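Local coordinates for archaeal Sm-like protein AF-Sm2 (Archaeoglobus fulgidus, PDB 1LJO) that is of unknown function but belongs to the Sm-like family, assembles as six subunits and may bind RNA, at residues 25-30 with 54-59; 34-37 with 41-44. All coordinates share one frame; numbering follows the deposited sequence.

Contact 1 (25-30 with 54-59). With ACY (acetic acid), chain D; ACY (acetic acid), chain C.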
loop_
_atom_site.group_PDB
_atom_site.type_symbol
_atom_site.label_atom_id
_atom_site.label_comp_id
_atom_site.label_asym_id
_atom_site.label_seq_id
_atom_site.Cartn_x
_atom_site.Cartn_y
_atom_site.Cartn_z
ATOM N N GLU A 25 -1.686 0.761 -12.640
ATOM C CA GLU A 25 -2.038 0.623 -14.054
ATOM C C GLU A 25 -2.817 1.847 -14.533
ATOM O O GLU A 25 -3.754 2.292 -13.872
ATOM C CB GLU A 25 -2.875 -0.643 -14.258
ATOM C CG GLU A 25 -2.191 -1.727 -15.079
ATOM C CD GLU A 25 -2.362 -1.525 -16.573
ATOM O OE1 GLU A 25 -3.510 -1.625 -17.055
ATOM O OE2 GLU A 25 -1.355 -1.264 -17.266
ATOM N N GLU A 26 -2.432 2.389 -15.684
ATOM C CA GLU A 26 -3.102 3.566 -16.231
ATOM C C GLU A 26 -4.326 3.221 -17.082
ATOM O O GLU A 26 -5.233 4.039 -17.242
ATOM C CB GLU A 26 -2.101 4.400 -17.039
ATOM C CG GLU A 26 -1.258 3.597 -18.016
ATOM C CD GLU A 26 -0.030 4.357 -18.487
ATOM O OE1 GLU A 26 0.797 4.739 -17.631
ATOM O OE2 GLU A 26 0.114 4.572 -19.711
ATOM N N ASN A 27 -4.350 2.009 -17.624
ATOM C CA ASN A 27 -5.475 1.558 -18.439
ATOM C C ASN A 27 -6.272 0.548 -17.624
ATOM O O ASN A 27 -5.714 -0.118 -16.756
ATOM C CB ASN A 27 -4.967 0.895 -19.718
ATOM C CG ASN A 27 -4.057 1.798 -20.515
ATOM O OD1 ASN A 27 -4.390 2.951 -20.774
ATOM N ND2 ASN A 27 -2.905 1.279 -20.913
ATOM N N GLN A 28 -7.567 0.430 -17.902
ATOM C CA GLN A 28 -8.400 -0.516 -17.169
ATOM C C GLN A 28 -8.309 -1.916 -17.756
ATOM O O GLN A 28 -7.926 -2.093 -18.914
ATOM C CB GLN A 28 -9.869 -0.079 -17.182
ATOM C CG GLN A 28 -10.136 1.324 -16.658
ATOM C CD GLN A 28 -10.176 2.358 -17.771
ATOM O OE1 GLN A 28 -10.968 2.242 -18.711
ATOM N NE2 GLN A 28 -9.328 3.377 -17.668
ATOM N N LEU A 29 -8.664 -2.909 -16.945
ATOM C CA LEU A 29 -8.667 -4.295 -17.387
ATOM C C LEU A 29 -10.114 -4.745 -17.495
ATOM O O LEU A 29 -10.920 -4.496 -16.597
ATOM C CB LEU A 29 -7.929 -5.200 -16.393
ATOM C CG LEU A 29 -6.417 -5.013 -16.248
ATOM C CD1 LEU A 29 -5.782 -4.876 -17.629
ATOM C CD2 LEU A 29 -6.132 -3.780 -15.423
ATOM N N VAL A 30 -10.442 -5.392 -18.606
ATOM C CA VAL A 30 -11.789 -5.887 -18.833
ATOM C C VAL A 30 -11.685 -7.364 -19.183
ATOM O O VAL A 30 -10.919 -7.743 -20.071
ATOM C CB VAL A 30 -12.465 -5.149 -20.005
ATOM C CG1 VAL A 30 -13.865 -5.691 -20.223
ATOM C CG2 VAL A 30 -12.494 -3.652 -19.732
ATOM N N GLU A 54 -12.237 1.717 -25.660
ATOM C CA GLU A 54 -11.130 1.482 -26.583
ATOM C C GLU A 54 -10.163 0.399 -26.116
ATOM O O GLU A 54 -9.529 0.522 -25.071
ATOM C CB GLU A 54 -10.350 2.780 -26.811
ATOM C CG GLU A 54 -11.154 3.886 -27.475
ATOM C CD GLU A 54 -11.645 3.500 -28.857
ATOM O OE1 GLU A 54 -10.803 3.182 -29.724
ATOM O OE2 GLU A 54 -12.874 3.515 -29.076
ATOM N N LYS A 55 -10.052 -0.657 -26.914
ATOM C CA LYS A 55 -9.162 -1.782 -26.641
ATOM C C LYS A 55 -7.735 -1.434 -27.075
ATOM O O LYS A 55 -7.520 -0.964 -28.197
ATOM C CB LYS A 55 -9.668 -3.006 -27.411
ATOM C CG LYS A 55 -8.640 -4.082 -27.713
ATOM C CD LYS A 55 -8.298 -4.918 -26.499
ATOM C CE LYS A 55 -8.361 -6.401 -26.840
ATOM N NZ LYS A 55 -7.587 -6.728 -28.070
ATOM N N VAL A 56 -6.762 -1.660 -26.192
ATOM C CA VAL A 56 -5.370 -1.361 -26.513
ATOM C C VAL A 56 -4.443 -2.575 -26.502
ATOM O O VAL A 56 -3.429 -2.579 -27.189
ATOM C CB VAL A 56 -4.790 -0.287 -25.562
ATOM C CG1 VAL A 56 -5.597 0.996 -25.679
ATOM C CG2 VAL A 56 -4.797 -0.787 -24.135
ATOM N N ARG A 57 -4.782 -3.603 -25.723
ATOM C CA ARG A 57 -3.962 -4.814 -25.655
ATOM C C ARG A 57 -4.772 -6.047 -25.270
ATOM O O ARG A 57 -5.642 -5.974 -24.408
ATOM C CB ARG A 57 -2.844 -4.675 -24.615
ATOM C CG ARG A 57 -1.674 -3.789 -24.977
ATOM C CD ARG A 57 -0.484 -4.146 -24.086
ATOM N NE ARG A 57 0.666 -3.266 -24.273
ATOM C CZ ARG A 57 0.793 -2.066 -23.714
ATOM N NH1 ARG A 57 -0.164 -1.591 -22.925
ATOM N NH2 ARG A 57 1.882 -1.342 -23.939
ATOM N N SER A 58 -4.478 -7.175 -25.908
ATOM C CA SER A 58 -5.140 -8.438 -25.582
ATOM C C SER A 58 -4.249 -9.076 -24.524
ATOM O O SER A 58 -3.025 -9.093 -24.676
ATOM C CB SER A 58 -5.224 -9.351 -26.811
ATOM O OG SER A 58 -6.240 -8.921 -27.695
ATOM N N LEU A 59 -4.847 -9.598 -23.460
ATOM C CA LEU A 59 -4.072 -10.196 -22.384
ATOM C C LEU A 59 -4.360 -11.673 -22.123
ATOM O O LEU A 59 -3.457 -12.423 -21.772
ATOM C CB LEU A 59 -4.295 -9.406 -21.090
ATOM C CG LEU A 59 -3.979 -7.908 -21.116
ATOM C CD1 LEU A 59 -4.323 -7.294 -19.766
ATOM C CD2 LEU A 59 -2.513 -7.691 -21.435
HETATM C C ACY D . -3.145 -7.171 -29.377
HETATM O O ACY D . -4.439 -7.076 -29.520
HETATM O OXT ACY D . -2.450 -6.849 -28.352
HETATM C CH3 ACY D . -2.445 -7.734 -30.600
HETATM C C ACY C . -8.794 6.482 -19.564
HETATM O O ACY C . -8.782 7.763 -19.804
HETATM O OXT ACY C . -7.786 5.712 -19.393
HETATM C CH3 ACY C . -10.195 5.897 -19.492
#
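N27 against V56 and R57, and L29 against L59, are the two small patches through which residues 25-30 meet strand 54-59. Together they bury only 129 Å². The CA atoms of N27 and V56 are 8.6 Å apart. Strand 47-51 lies between strands 28-36 and 54-60 in the sheet, so the two segments are not direct neighbours and meet through side chains. Before the first patch, E25 packs on E21 of the second subunit. N27 then points toward the other segment. N27 ND2 lies 4.3 Å from V56 CG2. The same nitrogen sits at the edge of the R57 guanidinium, near its plane, with N27 ND2 4.4 Å from R57 NH1. The two nitrogens are brought together by E49: its OE2 accepts a hydrogen bond from N27 ND2 and forms a salt bridge with R57 NH1. One carboxylate oxygen thus holds N27 ND2 and R57 NH1 near each other.

Q28 faces elsewhere. Its chain bends at chi2 (94°), and OE1 accepts from the backbone N of G52. An acetate lies by S58. S58 N meets its OXT at 3.2 Å and nearly straight (171°), and S58 OG binds the other oxygen. K55 NZ bonds to S58 OG at 2.6 Å. The acetate probably comes from the crystallisation liquor.

L29 makes the apolar patch. L29 CD1 touches L59 CD1 at 3.5 Å, the two side chains crossing at about a right angle. L29 also packs on M22. L59 O accepts a hydrogen bond from Q73 NE2 of the second subunit, so this patch lies close to the subunit interface. V56 and R57 both face E49, which is a classic beta bulge. It belongs to the antiparallel, strongly curved sheet of the Sm fold.

Contact 2 (34-37 with 41-44); sequences EGVD and NLYL
D37 and N41 face each other across the turn end of the hairpin, their carboxylate and amide planes 78° apart. The side chain of D37 has CG between its backbone N and carbonyl carbon (chi1 54°), which brings both oxygens to N41. D37 OD2 receives N41 ND2 at 2.7 Å through its syn lone pair, and it lies close to the amide plane. D37 OD1 takes the backbone N of N41 at 2.9 Å, a donor that stands above the carboxylate plane. One carboxylate therefore grips the main chain and the side chain of the same residue. The other end of the amide is held too: N41 OD1 accepts from the backbone N of G66 and, weakly, from R65 NH1.

V36 and L42 form a non-hydrogen-bonded pair. Their side chains lie side by side and point the same way, with V36 CG2 3.6 Å from L42 CD2. L42 goes on to V20, V69 and I72 in the core.

The Y43 ring projects to the other face, where it packs on V63 and on M9 of the second subunit. Y43 CD2 is 3.7 Å from E34 CB, an oblique approach. The carboxylate of E34 turns to K32. Y43 O accepts from both E34 N (2.8 Å) and G35 N (3.2 Å), so two residues face one: a classic beta bulge. In return, Y43 N gives to G35 O at 2.8 Å.

D37 and N41 match the Asp and Asn of the Sm1 motif, and R65-G66 the Arg-Gly of Sm2. D37 OD2 on ND2 and G66 N on OD1 fix the rotation of the N41 amide, consistent with the uridine-binding site of related Sm proteins.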
loop_
_atom_site.group_PDB
_atom_site.type_symbol
_atom_site.label_atom_id
_atom_site.label_comp_id
_atom_site.label_asym_id
_atom_site.label_seq_id
_atom_site.Cartn_x
_atom_site.Cartn_y
_atom_site.Cartn_z
ATOM N N GLU A 34 -13.183 -15.205 -13.427
ATOM C CA GLU A 34 -13.190 -16.651 -13.229
ATOM C C GLU A 34 -12.981 -17.045 -11.778
ATOM O O GLU A 34 -13.325 -18.154 -11.376
ATOM C CB GLU A 34 -12.108 -17.304 -14.094
ATOM C CG GLU A 34 -12.535 -17.519 -15.529
ATOM C CD GLU A 34 -13.548 -18.634 -15.663
ATOM O OE1 GLU A 34 -13.171 -19.809 -15.468
ATOM O OE2 GLU A 34 -14.724 -18.334 -15.949
ATOM N N GLY A 35 -12.410 -16.139 -10.992
ATOM C CA GLY A 35 -12.177 -16.441 -9.592
ATOM C C GLY A 35 -11.788 -15.230 -8.767
ATOM O O GLY A 35 -11.205 -14.275 -9.280
ATOM N N VAL A 36 -12.116 -15.279 -7.482
ATOM C CA VAL A 36 -11.806 -14.201 -6.556
ATOM C C VAL A 36 -11.711 -14.781 -5.142
ATOM O O VAL A 36 -12.297 -15.828 -4.865
ATOM C CB VAL A 36 -12.909 -13.104 -6.593
ATOM C CG1 VAL A 36 -14.271 -13.721 -6.303
ATOM C CG2 VAL A 36 -12.600 -12.008 -5.582
ATOM N N ASP A 37 -10.950 -14.125 -4.267
ATOM C CA ASP A 37 -10.827 -14.577 -2.879
ATOM C C ASP A 37 -11.161 -13.437 -1.922
ATOM O O ASP A 37 -11.473 -12.329 -2.358
ATOM C CB ASP A 37 -9.424 -15.123 -2.581
ATOM C CG ASP A 37 -8.322 -14.148 -2.939
ATOM O OD1 ASP A 37 -8.526 -12.931 -2.776
ATOM O OD2 ASP A 37 -7.241 -14.613 -3.373
ATOM N N ASN A 41 -8.252 -10.740 -4.594
ATOM C CA ASN A 41 -7.317 -11.034 -5.671
ATOM C C ASN A 41 -8.303 -11.443 -6.760
ATOM O O ASN A 41 -9.350 -12.007 -6.452
ATOM C CB ASN A 41 -6.415 -12.218 -5.325
ATOM C CG ASN A 41 -5.399 -11.878 -4.260
ATOM O OD1 ASN A 41 -4.746 -10.837 -4.330
ATOM N ND2 ASN A 41 -5.257 -12.752 -3.266
ATOM N N LEU A 42 -7.994 -11.152 -8.018
ATOM C CA LEU A 42 -8.908 -11.495 -9.096
ATOM C C LEU A 42 -8.235 -12.300 -10.199
ATOM O O LEU A 42 -7.093 -12.032 -10.573
ATOM C CB LEU A 42 -9.495 -10.219 -9.718
ATOM C CG LEU A 42 -10.094 -9.157 -8.792
ATOM C CD1 LEU A 42 -10.424 -7.914 -9.607
ATOM C CD2 LEU A 42 -11.337 -9.699 -8.094
ATOM N N TYR A 43 -8.957 -13.286 -10.717
ATOM C CA TYR A 43 -8.462 -14.092 -11.818
ATOM C C TYR A 43 -9.423 -13.883 -12.981
ATOM O O TYR A 43 -10.581 -14.297 -12.929
ATOM C CB TYR A 43 -8.384 -15.576 -11.438
ATOM C CG TYR A 43 -8.105 -16.502 -12.611
ATOM C CD1 TYR A 43 -7.270 -16.108 -13.658
ATOM C CD2 TYR A 43 -8.673 -17.773 -12.671
ATOM C CE1 TYR A 43 -7.012 -16.953 -14.734
ATOM C CE2 TYR A 43 -8.421 -18.625 -13.742
ATOM C CZ TYR A 43 -7.592 -18.208 -14.772
ATOM O OH TYR A 43 -7.361 -19.032 -15.850
ATOM N N LEU A 44 -8.931 -13.212 -14.016
ATOM C CA LEU A 44 -9.725 -12.925 -15.203
ATOM C C LEU A 44 -9.232 -13.752 -16.379
ATOM O O LEU A 44 -8.044 -14.055 -16.476
ATOM C CB LEU A 44 -9.611 -11.444 -15.580
ATOM C CG LEU A 44 -10.001 -10.384 -14.548
ATOM C CD1 LEU A 44 -9.900 -9.001 -15.180
ATOM C CD2 LEU A 44 -11.413 -10.643 -14.062
#

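Overall arrangement
From the N terminus the chain passes helix 6-12 and strand 17-22 before reaching 25-30, the first half of contact 1. It runs on along strand 28-36 into 34-37. Three residues, 38-40, separate this from 41-44, which closes contact 2. Strand 47-51 follows, and 54-59 then closes the wider loop of contact 1. Contact 2 is therefore nested inside contact 1. Their centres lie about 17 Å apart. Both use strand 28-36: contact 1 packs the turn before it and its first residues against strand 54-60, and contact 2 joins its end to strand 42-44. Both also touch the second subunit, so each lies near the assembly interface.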